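6-phospho-beta-glucosidase (Thermotoga maritima, PDB 1UP7) hydrolyses cellobiose 6'-phosphate to glucose 6-phosphate and glucose, using NAD+ and a manganese ion as cofactors. Local coordinates at residues A[15-20]-A[295-300]. Residues are numbered along the deposited sequence; the frame is centred on the assembly and turned at random.
Sequences TPELVK and MYSTAA. With NAD (nicotinamide-adenine-dinucleotide), chain I; G6P (6-O-phosphono-alpha-D-glucopyranose), chain J.
Ser297 sets its CB against the backbone of helix 15-25, 3.3 Å from Glu17 O, and this small side chain lets the two helices approach until the CA atoms of Leu18 and Ser297 lie 4.3 Å apart. Glu17 flanks the same serine with its aliphatic part, CG lying 3.9 Å from Ser297 CB. A bend at chi2 (70°) carries its carboxylate away to Lys20 of the next turn, whose NZ forms a salt bridge with OE2 (3.2 Å). One turn beyond Ser297, Ala300 CB meets Leu18 CD1 at 4.2 Å; Leu18 reaches it with CG anti to the backbone N (chi1 177°). No hydrogen bond joins the segments, whose axes run at 38° to each other.

On another side of helix 296-308, Tyr296 turns its ring to the ligands. One face of the phenol ring, near its rim, lies over the C4N-C5N edge of the nicotinamide, CE1 approaching NAD C5N, the two rings inclined rather than parallel, while OH shares a 2.5 Å hydrogen bond with G6P O3, the sugar arriving at the ring edge. Phe140 packs edge-to-face with this ring and also touches Ala300. With an alanine in place of Tyr296, the nicotinamide edge would probably lose the ring packed against it and the sugar O3 its phenolic partner. Behind helix 15-25, Thr15 and Val19 rest on Phe36 and helix 41-55, and Thr15 OG1 bonds to Gly10 O, tying the helix to the turn after strand 4-8.

The arrangement joins the first helix of the NAD-binding Rossmann fold, here following strand 4-8, to a C-terminal-domain helix that places Tyr296 beside both cofactor and sugar, in contact with each, at the domain interface that forms the active site of this family 4 glycosidase.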
loop_
_atom_site.group_PDB
_atom_site.type_symbol
_atom_site.label_atom_id
_atom_site.label_comp_id
_atom_site.label_asym_id
_atom_site.label_seq_id
_atom_site.Cartn_x
_atom_site.Cartn_y
_atom_site.Cartn_z
ATOM N N THR A 15 -26.224 -28.981 -17.453
ATOM C CA THR A 15 -27.392 -28.635 -16.627
ATOM C C THR A 15 -27.872 -29.795 -15.705
ATOM O O THR A 15 -28.109 -29.565 -14.529
ATOM C CB THR A 15 -28.520 -28.078 -17.522
ATOM O OG1 THR A 15 -28.194 -26.735 -17.899
ATOM C CG2 THR A 15 -29.833 -27.956 -16.764
ATOM N N PRO A 16 -27.977 -31.027 -16.221
ATOM C CA PRO A 16 -28.408 -32.159 -15.396
ATOM C C PRO A 16 -27.519 -32.334 -14.173
ATOM O O PRO A 16 -28.031 -32.595 -13.089
ATOM C CB PRO A 16 -28.252 -33.368 -16.337
ATOM C CG PRO A 16 -28.378 -32.792 -17.707
ATOM C CD PRO A 16 -27.658 -31.477 -17.598
ATOM N N GLU A 17 -26.209 -32.167 -14.336
ATOM C CA GLU A 17 -25.286 -32.236 -13.197
ATOM C C GLU A 17 -25.490 -31.085 -12.224
ATOM O O GLU A 17 -25.492 -31.294 -11.010
ATOM C CB GLU A 17 -23.815 -32.329 -13.673
ATOM C CG GLU A 17 -22.877 -33.135 -12.780
ATOM C CD GLU A 17 -23.119 -34.654 -12.787
ATOM O OE1 GLU A 17 -23.157 -35.306 -13.874
ATOM O OE2 GLU A 17 -23.239 -35.221 -11.672
ATOM N N LEU A 18 -25.678 -29.870 -12.728
ATOM C CA LEU A 18 -26.025 -28.767 -11.835
ATOM C C LEU A 18 -27.261 -29.072 -10.996
ATOM O O LEU A 18 -27.273 -28.864 -9.783
ATOM C CB LEU A 18 -26.242 -27.484 -12.604
ATOM C CG LEU A 18 -26.680 -26.290 -11.765
ATOM C CD1 LEU A 18 -25.514 -25.737 -10.956
ATOM C CD2 LEU A 18 -27.242 -25.256 -12.746
ATOM N N VAL A 19 -28.282 -29.594 -11.656
ATOM C CA VAL A 19 -29.536 -29.932 -11.015
ATOM C C VAL A 19 -29.358 -31.017 -9.927
ATOM O O VAL A 19 -29.932 -30.924 -8.825
ATOM C CB VAL A 19 -30.561 -30.318 -12.100
ATOM C CG1 VAL A 19 -31.728 -31.021 -11.516
ATOM C CG2 VAL A 19 -30.996 -29.050 -12.829
ATOM N N LYS A 20 -28.557 -32.028 -10.245
ATOM C CA LYS A 20 -28.179 -33.064 -9.294
ATOM C C LYS A 20 -27.551 -32.436 -8.045
ATOM O O LYS A 20 -27.933 -32.754 -6.934
ATOM C CB LYS A 20 -27.206 -34.055 -9.959
ATOM C CG LYS A 20 -26.378 -34.943 -9.011
ATOM C CD LYS A 20 -26.556 -36.405 -9.349
ATOM C CE LYS A 20 -25.500 -37.312 -8.663
ATOM N NZ LYS A 20 -24.147 -37.208 -9.352
ATOM N N MET A 295 -17.842 -31.527 -11.924
ATOM C CA MET A 295 -17.745 -30.979 -10.583
ATOM C C MET A 295 -17.917 -29.471 -10.485
ATOM O O MET A 295 -17.928 -28.896 -9.386
ATOM C CB MET A 295 -16.542 -31.534 -9.822
ATOM C CG MET A 295 -16.929 -32.843 -9.128
ATOM S SD MET A 295 -15.707 -33.508 -7.945
ATOM C CE MET A 295 -14.650 -32.205 -7.700
ATOM N N TYR A 296 -18.107 -28.815 -11.618
ATOM C CA TYR A 296 -18.543 -27.422 -11.594
ATOM C C TYR A 296 -19.838 -27.368 -10.788
ATOM O O TYR A 296 -20.053 -26.445 -9.996
ATOM C CB TYR A 296 -18.833 -26.943 -13.016
ATOM C CG TYR A 296 -17.767 -26.063 -13.683
ATOM C CD1 TYR A 296 -16.736 -26.620 -14.441
ATOM C CD2 TYR A 296 -17.830 -24.673 -13.615
ATOM C CE1 TYR A 296 -15.767 -25.798 -15.085
ATOM C CE2 TYR A 296 -16.872 -23.858 -14.259
ATOM C CZ TYR A 296 -15.864 -24.431 -14.985
ATOM O OH TYR A 296 -14.934 -23.635 -15.614
ATOM N N SER A 297 -20.685 -28.384 -10.974
ATOM C CA SER A 297 -21.973 -28.548 -10.287
ATOM C C SER A 297 -21.894 -28.469 -8.788
ATOM O O SER A 297 -22.577 -27.659 -8.153
ATOM C CB SER A 297 -22.509 -29.956 -10.573
ATOM O OG SER A 297 -21.947 -30.914 -9.659
ATOM N N THR A 298 -21.120 -29.383 -8.217
ATOM C CA THR A 298 -20.903 -29.393 -6.789
ATOM C C THR A 298 -20.362 -28.041 -6.349
ATOM O O THR A 298 -20.781 -27.530 -5.303
ATOM C CB THR A 298 -19.924 -30.507 -6.371
ATOM O OG1 THR A 298 -20.430 -31.761 -6.827
ATOM C CG2 THR A 298 -19.947 -30.703 -4.834
ATOM N N ALA A 299 -19.441 -27.451 -7.113
ATOM C CA ALA A 299 -18.809 -26.236 -6.609
ATOM C C ALA A 299 -19.886 -25.151 -6.469
ATOM O O ALA A 299 -19.915 -24.430 -5.480
ATOM C CB ALA A 299 -17.644 -25.780 -7.492
ATOM N N ALA A 300 -20.789 -25.081 -7.441
ATOM C CA ALA A 300 -21.822 -24.069 -7.416
ATOM C C ALA A 300 -22.886 -24.314 -6.340
ATOM O O ALA A 300 -23.300 -23.373 -5.651
ATOM C CB ALA A 300 -22.461 -23.920 -8.784
HETATM P PA NAD I . -22.669 -24.399 -24.338
HETATM O O1A NAD I . -22.233 -24.114 -25.719
HETATM O O2A NAD I . -23.515 -25.678 -24.156
HETATM O O5B NAD I . -23.518 -23.088 -23.905
HETATM C C5B NAD I . -24.456 -23.178 -22.864
HETATM C C4B NAD I . -25.783 -22.568 -23.295
HETATM O O4B NAD I . -25.680 -21.147 -23.366
HETATM C C3B NAD I . -26.296 -23.027 -24.654
HETATM O O3B NAD I . -27.526 -23.705 -24.448
HETATM C C2B NAD I . -26.501 -21.737 -25.451
HETATM O O2B NAD I . -27.676 -21.769 -26.234
HETATM C C1B NAD I . -26.657 -20.730 -24.325
HETATM N N9A NAD I . -26.390 -19.341 -24.687
HETATM C C8A NAD I . -25.482 -18.817 -25.588
HETATM N N7A NAD I . -25.602 -17.473 -25.519
HETATM C C5A NAD I . -26.504 -17.131 -24.580
HETATM C C6A NAD I . -27.009 -15.921 -24.124
HETATM N N6A NAD I . -26.590 -14.759 -24.613
HETATM N N1A NAD I . -27.984 -15.925 -23.133
HETATM C C2A NAD I . -28.459 -17.120 -22.620
HETATM N N3A NAD I . -27.972 -18.311 -23.102
HETATM C C4A NAD I . -27.018 -18.308 -24.061
HETATM O O3 NAD I . -21.321 -24.475 -23.463
HETATM P PN NAD I . -21.084 -25.176 -22.042
HETATM O O1N NAD I . -20.024 -26.176 -22.326
HETATM O O2N NAD I . -22.303 -25.578 -21.375
HETATM O O5D NAD I . -20.504 -24.003 -21.123
HETATM C C5D NAD I . -21.066 -22.707 -21.022
HETATM C C4D NAD I . -20.000 -21.773 -20.427
HETATM O O4D NAD I . -19.581 -22.171 -19.122
HETATM C C3D NAD I . -18.732 -21.743 -21.268
HETATM O O3D NAD I . -18.324 -20.409 -21.283
HETATM C C2D NAD I . -17.736 -22.610 -20.505
HETATM O O2D NAD I . -16.373 -22.264 -20.688
HETATM C C1D NAD I . -18.192 -22.512 -19.067
HETATM N N1N NAD I . -18.187 -23.837 -18.441
HETATM C C2N NAD I . -19.371 -24.201 -17.841
HETATM C C3N NAD I . -19.513 -25.415 -17.214
HETATM C C7N NAD I . -20.848 -25.756 -16.593
HETATM O O7N NAD I . -20.966 -26.340 -15.310
HETATM N N7N NAD I . -21.956 -25.475 -17.295
HETATM C C4N NAD I . -18.408 -26.270 -17.208
HETATM C C5N NAD I . -17.185 -25.913 -17.811
HETATM C C6N NAD I . -17.087 -24.669 -18.436
HETATM C C1 G6P J . -11.649 -27.628 -17.341
HETATM C C2 G6P J . -11.638 -26.105 -17.037
HETATM C C3 G6P J . -12.933 -25.468 -17.540
HETATM C C4 G6P J . -12.988 -25.682 -19.044
HETATM C C5 G6P J . -13.058 -27.198 -19.312
HETATM C C6 G6P J . -13.068 -27.475 -20.809
HETATM O O1 G6P J . -10.445 -28.321 -16.961
HETATM O O2 G6P J . -11.494 -25.799 -15.651
HETATM O O3 G6P J . -13.047 -24.083 -17.195
HETATM O O4 G6P J . -14.070 -24.949 -19.620
HETATM O O5 G6P J . -11.924 -27.895 -18.735
HETATM O O6 G6P J . -13.810 -28.646 -21.108
HETATM P P G6P J . -14.490 -28.844 -22.554
HETATM O O1P G6P J . -15.350 -30.082 -22.443
HETATM O O2P G6P J . -13.514 -29.054 -23.702
HETATM O O3P G6P J . -15.337 -27.631 -22.815
#